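Local coordinates for adhesion and penetration protein autotransporter (PDB 3SYJ), which promotes adherence to and invasion of host cells, is a probable serine protease, and self-associates to drive bacterial aggregation, at residues G484-F489 against A509-I514; G553-I558 against T574-D579; G578-T583 against E630-K635. One frame throughout, in Å; residues are numbered along the deposited sequence.

Interaction 1 of 3, residues G484-F489 against A509-I514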
loop_
_atom_site.group_PDB
_atom_site.type_symbol
_atom_site.label_atom_id
_atom_site.label_comp_id
_atom_site.label_asym_id
_atom_site.label_seq_id
_atom_site.Cartn_x
_atom_site.Cartn_y
_atom_site.Cartn_z
ATOM N N GLY A 484 35.220 17.956 -9.233
ATOM C CA GLY A 484 34.225 18.964 -9.548
ATOM C C GLY A 484 34.298 19.514 -10.955
ATOM O O GLY A 484 33.564 20.435 -11.305
ATOM N N HIS A 485 35.182 18.959 -11.772
ATOM C CA HIS A 485 35.343 19.447 -13.137
ATOM C C HIS A 485 34.675 18.503 -14.126
ATOM O O HIS A 485 34.329 17.377 -13.783
ATOM C CB HIS A 485 36.826 19.596 -13.476
ATOM C CG HIS A 485 37.503 20.712 -12.744
ATOM N ND1 HIS A 485 38.039 20.559 -11.483
ATOM C CD2 HIS A 485 37.732 21.999 -13.097
ATOM C CE1 HIS A 485 38.568 21.705 -11.091
ATOM N NE2 HIS A 485 38.398 22.594 -12.053
ATOM N N SER A 486 34.495 18.955 -15.359
ATOM C CA SER A 486 33.874 18.105 -16.361
ATOM C C SER A 486 34.790 17.873 -17.547
ATOM O O SER A 486 35.609 18.725 -17.888
ATOM C CB SER A 486 32.537 18.691 -16.805
ATOM O OG SER A 486 31.594 18.596 -15.752
ATOM N N LEU A 487 34.659 16.699 -18.157
ATOM C CA LEU A 487 35.481 16.324 -19.297
ATOM C C LEU A 487 34.618 15.672 -20.356
ATOM O O LEU A 487 33.593 15.066 -20.044
ATOM C CB LEU A 487 36.561 15.330 -18.875
ATOM C CG LEU A 487 37.584 15.775 -17.836
ATOM C CD1 LEU A 487 38.419 14.588 -17.376
ATOM C CD2 LEU A 487 38.467 16.873 -18.415
ATOM N N THR A 488 35.034 15.811 -21.609
ATOM C CA THR A 488 34.463 15.037 -22.697
ATOM C C THR A 488 35.558 14.167 -23.289
ATOM O O THR A 488 36.682 14.633 -23.491
ATOM C CB THR A 488 33.928 15.939 -23.816
ATOM O OG1 THR A 488 32.852 16.732 -23.314
ATOM C CG2 THR A 488 33.426 15.101 -24.977
ATOM N N PHE A 489 35.229 12.907 -23.559
ATOM C CA PHE A 489 36.124 12.006 -24.284
ATOM C C PHE A 489 35.482 11.569 -25.598
ATOM O O PHE A 489 34.254 11.486 -25.706
ATOM C CB PHE A 489 36.397 10.740 -23.476
ATOM C CG PHE A 489 37.203 10.954 -22.225
ATOM C CD1 PHE A 489 38.563 10.701 -22.216
ATOM C CD2 PHE A 489 36.598 11.350 -21.051
ATOM C CE1 PHE A 489 39.312 10.870 -21.065
ATOM C CE2 PHE A 489 37.337 11.520 -19.890
ATOM C CZ PHE A 489 38.694 11.278 -19.897
ATOM N N ALA A 509 29.498 18.940 -8.281
ATOM C CA ALA A 509 29.290 17.765 -9.116
ATOM C C ALA A 509 30.275 17.749 -10.286
ATOM O O ALA A 509 30.984 18.726 -10.528
ATOM C CB ALA A 509 27.865 17.717 -9.627
ATOM N N ALA A 510 30.327 16.628 -10.999
ATOM C CA ALA A 510 31.194 16.495 -12.165
ATOM C C ALA A 510 30.491 15.690 -13.254
ATOM O O ALA A 510 29.635 14.858 -12.961
ATOM C CB ALA A 510 32.519 15.842 -11.777
ATOM N N ASN A 511 30.829 15.955 -14.509
ATOM C CA ASN A 511 30.268 15.176 -15.606
ATOM C C ASN A 511 31.352 14.608 -16.512
ATOM O O ASN A 511 32.322 15.289 -16.818
ATOM C CB ASN A 511 29.311 16.025 -16.437
ATOM C CG ASN A 511 28.214 16.656 -15.602
ATOM O OD1 ASN A 511 27.573 15.993 -14.786
ATOM N ND2 ASN A 511 27.996 17.949 -15.804
ATOM N N VAL A 512 31.188 13.354 -16.922
ATOM C CA VAL A 512 32.001 12.798 -17.992
ATOM C C VAL A 512 31.097 12.509 -19.178
ATOM O O VAL A 512 30.111 11.781 -19.062
ATOM C CB VAL A 512 32.708 11.484 -17.584
ATOM C CG1 VAL A 512 33.693 11.050 -18.665
ATOM C CG2 VAL A 512 33.428 11.644 -16.267
ATOM N N THR A 513 31.428 13.089 -20.322
ATOM C CA THR A 513 30.697 12.804 -21.545
ATOM C C THR A 513 31.565 11.948 -22.466
ATOM O O THR A 513 32.751 12.212 -22.635
ATOM C CB THR A 513 30.257 14.113 -22.243
ATOM O OG1 THR A 513 29.488 14.901 -21.323
ATOM C CG2 THR A 513 29.421 13.829 -23.491
ATOM N N ILE A 514 30.972 10.902 -23.030
ATOM C CA ILE A 514 31.645 10.067 -24.015
ATOM C C ILE A 514 30.897 10.178 -25.339
ATOM O O ILE A 514 29.694 9.918 -25.400
ATOM C CB ILE A 514 31.713 8.601 -23.557
ATOM C CG1 ILE A 514 32.563 8.492 -22.285
ATOM C CG2 ILE A 514 32.296 7.723 -24.652
ATOM C CD1 ILE A 514 32.461 7.157 -21.592
HETATM O O HOH W 1 30.974 16.227 -19.651
#
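S486 and N511 meet beside a parallel strand pair, and here a side chain does the work of a backbone carbonyl. From S486, CB rests 3.4 Å from N511 O. One atom further out, OG accepts the backbone N-H of N511, the distance from S486 OG to N511 N being 3.0 Å; this OG also grazes the CB and amide of N511. The placement follows from the first torsion, which holds OG anti to its own carbonyl carbon (chi1 -69°). In a regular continuation of the pairing H485 O would take that N-H, but H485 O stays 3.8 Å from N511 N, and the methyl of A510 sits against H485 O instead.

From L487 on, the bonding is regular, and the short strand segments diverge by 18°. L487 N binds N511 O, T513 N binds L487 O, and F489 N reaches T513 O at 2.7 Å, nearly straight. L487 O has a second donor, a water 2.9 Å away that also lies 2.6 Å from T513 OG1.

On the outer face T488 and T513 lie side by side, T488 OG1 3.8 Å from T513 CB. On the other face the edge of the F489 ring meets a methyl, with F489 CD2 3.8 Å from V512 CG1. The amide of N511 has its partner on the next strand, N556.

The chemistry is thus divided: hydroxyls and water on the threonine face, hydrocarbon on the F489-V512-I514 face, as expected for a beta-helix wall with solvent on one side and a hydrophobic interior on the other.

Interaction 2 of 3, residues G553-I558 against T574-D579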
loop_
_atom_site.group_PDB
_atom_site.type_symbol
_atom_site.label_atom_id
_atom_site.label_comp_id
_atom_site.label_asym_id
_atom_site.label_seq_id
_atom_site.Cartn_x
_atom_site.Cartn_y
_atom_site.Cartn_z
ATOM N N GLY A 553 31.738 11.700 -4.466
ATOM C CA GLY A 553 31.050 12.921 -4.847
ATOM C C GLY A 553 30.158 12.747 -6.061
ATOM O O GLY A 553 30.292 11.765 -6.795
ATOM N N ARG A 554 29.243 13.689 -6.268
ATOM C CA ARG A 554 28.290 13.584 -7.368
ATOM C C ARG A 554 29.039 13.443 -8.684
ATOM O O ARG A 554 29.924 14.238 -8.987
ATOM C CB ARG A 554 27.366 14.809 -7.451
ATOM C CG ARG A 554 26.728 15.272 -6.148
ATOM C CD ARG A 554 25.367 14.632 -5.891
ATOM N NE ARG A 554 24.594 14.428 -7.112
ATOM C CZ ARG A 554 23.578 13.574 -7.199
ATOM N NH1 ARG A 554 23.227 12.862 -6.137
ATOM N NH2 ARG A 554 22.919 13.424 -8.342
ATOM N N LEU A 555 28.673 12.431 -9.461
ATOM C CA LEU A 555 29.269 12.221 -10.771
ATOM C C LEU A 555 28.213 11.698 -11.750
ATOM O O LEU A 555 27.524 10.722 -11.467
ATOM C CB LEU A 555 30.455 11.258 -10.660
ATOM C CG LEU A 555 31.181 10.809 -11.931
ATOM C CD1 LEU A 555 31.793 11.994 -12.643
ATOM C CD2 LEU A 555 32.253 9.788 -11.583
ATOM N N ASN A 556 28.072 12.380 -12.884
ATOM C CA ASN A 556 27.158 11.955 -13.943
ATOM C C ASN A 556 27.912 11.489 -15.173
ATOM O O ASN A 556 28.997 11.992 -15.476
ATOM C CB ASN A 556 26.230 13.095 -14.341
ATOM C CG ASN A 556 25.492 13.652 -13.171
ATOM O OD1 ASN A 556 24.657 12.973 -12.582
ATOM N ND2 ASN A 556 25.805 14.886 -12.801
ATOM N N LEU A 557 27.318 10.535 -15.881
ATOM C CA LEU A 557 27.902 9.989 -17.094
ATOM C C LEU A 557 26.942 10.150 -18.272
ATOM O O LEU A 557 25.781 9.745 -18.196
ATOM C CB LEU A 557 28.232 8.512 -16.890
ATOM C CG LEU A 557 28.670 7.754 -18.136
ATOM C CD1 LEU A 557 30.041 8.247 -18.599
ATOM C CD2 LEU A 557 28.672 6.262 -17.857
ATOM N N ILE A 558 27.427 10.743 -19.358
ATOM C CA ILE A 558 26.602 10.940 -20.540
ATOM C C ILE A 558 27.218 10.253 -21.751
ATOM O O ILE A 558 28.360 10.539 -22.116
ATOM C CB ILE A 558 26.441 12.434 -20.889
ATOM C CG1 ILE A 558 25.795 13.207 -19.739
ATOM C CG2 ILE A 558 25.599 12.595 -22.137
ATOM C CD1 ILE A 558 26.756 13.647 -18.675
ATOM N N THR A 574 29.932 0.684 -12.144
ATOM C CA THR A 574 29.576 2.041 -11.750
ATOM C C THR A 574 29.078 2.049 -10.313
ATOM O O THR A 574 28.364 1.141 -9.886
ATOM C CB THR A 574 28.472 2.670 -12.639
ATOM O OG1 THR A 574 27.254 1.923 -12.512
ATOM C CG2 THR A 574 28.898 2.722 -14.095
ATOM N N ASN A 575 29.470 3.077 -9.568
ATOM C CA ASN A 575 28.888 3.349 -8.264
ATOM C C ASN A 575 28.565 4.831 -8.191
ATOM O O ASN A 575 29.163 5.568 -7.413
ATOM C CB ASN A 575 29.853 2.968 -7.146
ATOM C CG ASN A 575 29.197 3.004 -5.786
ATOM O OD1 ASN A 575 29.831 3.334 -4.780
ATOM N ND2 ASN A 575 27.913 2.669 -5.744
ATOM N N LEU A 576 27.616 5.267 -9.012
ATOM C CA LEU A 576 27.417 6.690 -9.243
ATOM C C LEU A 576 26.417 7.351 -8.324
ATOM O O LEU A 576 25.257 6.953 -8.256
ATOM C CB LEU A 576 26.995 6.948 -10.685
ATOM C CG LEU A 576 28.087 6.742 -11.725
ATOM C CD1 LEU A 576 27.503 6.812 -13.120
ATOM C CD2 LEU A 576 29.174 7.770 -11.542
ATOM N N LYS A 577 26.881 8.383 -7.631
ATOM C CA LYS A 577 25.989 9.322 -6.985
ATOM C C LYS A 577 25.643 10.333 -8.072
ATOM O O LYS A 577 26.263 11.388 -8.180
ATOM C CB LYS A 577 26.702 10.000 -5.824
ATOM C CG LYS A 577 25.947 9.926 -4.511
ATOM C CD LYS A 577 26.085 8.546 -3.873
ATOM C CE LYS A 577 25.242 8.434 -2.601
ATOM N NZ LYS A 577 25.717 7.351 -1.692
ATOM N N GLY A 578 24.668 9.978 -8.902
ATOM C CA GLY A 578 24.365 10.723 -10.104
ATOM C C GLY A 578 23.723 9.799 -11.117
ATOM O O GLY A 578 23.343 8.675 -10.788
ATOM N N ASP A 579 23.614 10.264 -12.355
ATOM C CA ASP A 579 22.864 9.542 -13.366
ATOM C C ASP A 579 23.743 9.071 -14.501
ATOM O O ASP A 579 24.859 9.559 -14.680
ATOM C CB ASP A 579 21.790 10.444 -13.967
ATOM C CG ASP A 579 20.776 10.897 -12.956
ATOM O OD1 ASP A 579 20.648 10.243 -11.901
ATOM O OD2 ASP A 579 20.102 11.910 -13.225
HETATM O O HOH W 2 29.502 9.144 -7.787
HETATM O O HOH W 3 20.545 12.079 -9.760
#
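L555 and L557 each give their backbone N-H to the facing segment, L555 N to K577 O and L557 N to D579 O, both at 2.9 Å, although the first donor stands 40° above the carbonyl plane. N556, between them, bonds through its side chain: OD1 takes the N-H of D579, N556 OD1 to D579 N being 2.9 Å, in the amide plane and on a lone pair. N556 ND2 binds N511 OD1, which fixes the rotation of the amide from both ends.

The chain of R554 bends twice and brings one face of the guanidinium over K577 O, which lies over its centre (R554 CZ to K577 O 3.6 Å). A water at its edge joins R554 NH2 to D579 OD1, while NH1 forms a salt bridge with E630. On the buried side L576 CD2 lies 3.7 Å from L555 CG and L576 CD1 4.2 Å from L557 CB.

At G578 (phi 154°, psi -168°) a CB would be jammed against the preceding carbonyl O and clash with L555 O and N556 OD1, so the position calls for glycine. With the inverse gamma turn centred on K577, this is a tight corner between two faces of a beta-solenoid coil, stacked on the coil before it.

Interaction 3 of 3, residues G578-T583 against E630-K635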
loop_
_atom_site.group_PDB
_atom_site.type_symbol
_atom_site.label_atom_id
_atom_site.label_comp_id
_atom_site.label_asym_id
_atom_site.label_seq_id
_atom_site.Cartn_x
_atom_site.Cartn_y
_atom_site.Cartn_z
ATOM N N GLY A 578 24.668 9.978 -8.902
ATOM C CA GLY A 578 24.365 10.723 -10.104
ATOM C C GLY A 578 23.723 9.799 -11.117
ATOM O O GLY A 578 23.343 8.675 -10.788
ATOM N N ASP A 579 23.614 10.264 -12.355
ATOM C CA ASP A 579 22.864 9.542 -13.366
ATOM C C ASP A 579 23.743 9.071 -14.501
ATOM O O ASP A 579 24.859 9.559 -14.680
ATOM C CB ASP A 579 21.790 10.444 -13.967
ATOM C CG ASP A 579 20.776 10.897 -12.956
ATOM O OD1 ASP A 579 20.648 10.243 -11.901
ATOM O OD2 ASP A 579 20.102 11.910 -13.225
ATOM N N ILE A 580 23.212 8.126 -15.272
ATOM C CA ILE A 580 23.772 7.763 -16.563
ATOM C C ILE A 580 22.728 8.112 -17.613
ATOM O O ILE A 580 21.571 7.680 -17.525
ATOM C CB ILE A 580 24.122 6.256 -16.652
ATOM C CG1 ILE A 580 25.219 5.896 -15.651
ATOM C CG2 ILE A 580 24.569 5.886 -18.057
ATOM C CD1 ILE A 580 25.560 4.416 -15.626
ATOM N N THR A 581 23.147 8.902 -18.599
ATOM C CA THR A 581 22.269 9.376 -19.665
ATOM C C THR A 581 22.726 8.897 -21.039
ATOM O O THR A 581 23.898 9.026 -21.397
ATOM C CB THR A 581 22.219 10.918 -19.680
ATOM O OG1 THR A 581 21.695 11.382 -18.431
ATOM C CG2 THR A 581 21.345 11.427 -20.834
ATOM N N GLN A 582 21.797 8.350 -21.814
ATOM C CA GLN A 582 22.103 7.957 -23.183
ATOM C C GLN A 582 21.209 8.703 -24.176
ATOM O O GLN A 582 19.983 8.705 -24.047
ATOM C CB GLN A 582 21.947 6.449 -23.353
ATOM C CG GLN A 582 22.256 5.960 -24.750
ATOM C CD GLN A 582 22.024 4.473 -24.900
ATOM O OE1 GLN A 582 21.575 3.808 -23.969
ATOM N NE2 GLN A 582 22.324 3.943 -26.080
ATOM N N THR A 583 21.820 9.336 -25.169
ATOM C CA THR A 583 21.053 10.109 -26.141
ATOM C C THR A 583 20.905 9.385 -27.470
ATOM O O THR A 583 20.053 9.738 -28.279
ATOM C CB THR A 583 21.695 11.476 -26.404
ATOM O OG1 THR A 583 22.979 11.290 -27.008
ATOM C CG2 THR A 583 21.860 12.248 -25.099
ATOM N N GLU A 630 21.935 6.486 -9.601
ATOM C CA GLU A 630 20.644 6.996 -9.147
ATOM C C GLU A 630 19.584 6.808 -10.244
ATOM O O GLU A 630 18.571 6.144 -10.032
ATOM C CB GLU A 630 20.771 8.456 -8.672
ATOM C CG GLU A 630 21.635 8.580 -7.398
ATOM C CD GLU A 630 21.832 10.008 -6.883
ATOM O OE1 GLU A 630 21.442 10.974 -7.564
ATOM O OE2 GLU A 630 22.400 10.162 -5.780
ATOM N N ASN A 631 19.832 7.361 -11.424
ATOM C CA ASN A 631 18.911 7.173 -12.534
ATOM C C ASN A 631 19.619 6.761 -13.808
ATOM O O ASN A 631 20.745 7.185 -14.073
ATOM C CB ASN A 631 18.105 8.444 -12.811
ATOM C CG ASN A 631 17.319 8.919 -11.604
ATOM O OD1 ASN A 631 16.142 8.584 -11.435
ATOM N ND2 ASN A 631 17.969 9.706 -10.754
ATOM N N PHE A 632 18.945 5.929 -14.593
ATOM C CA PHE A 632 19.344 5.669 -15.962
ATOM C C PHE A 632 18.333 6.366 -16.861
ATOM O O PHE A 632 17.179 5.957 -16.952
ATOM C CB PHE A 632 19.356 4.169 -16.257
ATOM C CG PHE A 632 20.214 3.373 -15.318
ATOM C CD1 PHE A 632 21.562 3.182 -15.584
ATOM C CD2 PHE A 632 19.670 2.815 -14.170
ATOM C CE1 PHE A 632 22.354 2.455 -14.719
ATOM C CE2 PHE A 632 20.453 2.083 -13.301
ATOM C CZ PHE A 632 21.799 1.900 -13.571
ATOM N N GLN A 633 18.764 7.434 -17.513
ATOM C CA GLN A 633 17.889 8.151 -18.417
ATOM C C GLN A 633 18.274 7.802 -19.838
ATOM O O GLN A 633 19.233 8.344 -20.386
ATOM C CB GLN A 633 17.998 9.658 -18.181
ATOM C CG GLN A 633 18.127 10.014 -16.715
ATOM C CD GLN A 633 17.891 11.484 -16.437
ATOM O OE1 GLN A 633 17.466 12.238 -17.317
ATOM N NE2 GLN A 633 18.162 11.903 -15.201
ATOM N N ILE A 634 17.534 6.879 -20.430
ATOM C CA ILE A 634 17.772 6.500 -21.808
ATOM C C ILE A 634 16.844 7.356 -22.656
ATOM O O ILE A 634 15.691 6.998 -22.878
ATOM C CB ILE A 634 17.497 4.997 -22.024
ATOM C CG1 ILE A 634 18.079 4.181 -20.866
ATOM C CG2 ILE A 634 18.049 4.519 -23.359
ATOM C CD1 ILE A 634 19.546 4.476 -20.564
ATOM N N LYS A 635 17.350 8.508 -23.092
ATOM C CA LYS A 635 16.558 9.490 -23.829
ATOM C C LYS A 635 16.523 9.189 -25.322
ATOM O O LYS A 635 15.816 9.850 -26.082
ATOM C CB LYS A 635 17.124 10.895 -23.619
ATOM C CG LYS A 635 17.157 11.356 -22.171
ATOM C CD LYS A 635 17.651 12.790 -22.085
ATOM C CE LYS A 635 17.609 13.316 -20.660
ATOM N NZ LYS A 635 18.144 14.705 -20.599
HETATM O O HOH W 3 20.545 12.079 -9.760
#
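I580 and F632 point the same way into the solenoid, and their face is the tightly packed part of this contact. I580 CD1 lies 3.9 Å from F632 CE1, approaching the ring obliquely, and the F632 ring also stacks with W652. Further along the same face Q582 crosses I634, with Q582 OE1 3.6 Å from I634 CG2. This glutamine is buried, with CG anti to the backbone N (chi1 -180°) and the chain extended beyond CG, and the amide so delivered gives its NE2 to the carbonyls of S638 and K584, which satisfies a polar group inside a largely apolar layer. Backbone bonds run alongside: Q633 N to I580 O is 2.8 Å, I580 N binds N631 O, Q582 N binds Q633 O and K635 N binds Q582 O.

Strands 579-582 and 631-634 run only 9° from parallel, one coil apart along the right-handed beta-helix of the autotransporter passenger domain. The chain turns a corner at E630, whose N-H binds G578 O as it enters the wall.

The other face is polar and looser. D579 and N631 stand side by side with carboxylate and amide planes 88° apart; N631 ND2 donates to D579 OD1 at 3.0 Å, on the syn side but out of the carboxylate plane, and the backbone N of N631 adds a weak bond to that oxygen. D579 OD2 has a bent, weak bond from Q633 NE2 (2.8 Å). Near the corner, D579 OD1 and E630 OE1 are 4.5 Å apart; the water that also meets R554 NH2 donates to both, probably easing the repulsion, and E630 is probably also neutralised by R554. At the opposite end the methyl of T581 lies near Q633 O and more loosely against the exposed K635, T581 CG2 to K635 CD being 4.1 Å.

Overall arrangement
Along the chain, interaction 1 comes first, bringing 509-514 back beside 484-489 and closing before interaction 2 opens. Interaction 2 then closes the short excursion from strand 555-559 to the corner at 574-579, and interaction 3 starts on G578 and D579, where interaction 2 ends, closing a longer excursion that includes helix 603-609. None nests inside another: the first two are in series, the last two overlap by those two residues. The centres of interactions 1 and 2 lie about 10 Å apart and those of 2 and 3 about 9 Å. Strands 487-489, 510-514, 555-559, 579-582 and 631-634 are thereby paired consecutively into one wall of the beta-helix, with I514 N to I558 O and T581 N to L557 O, each 2.8 Å, joining adjacent contacts.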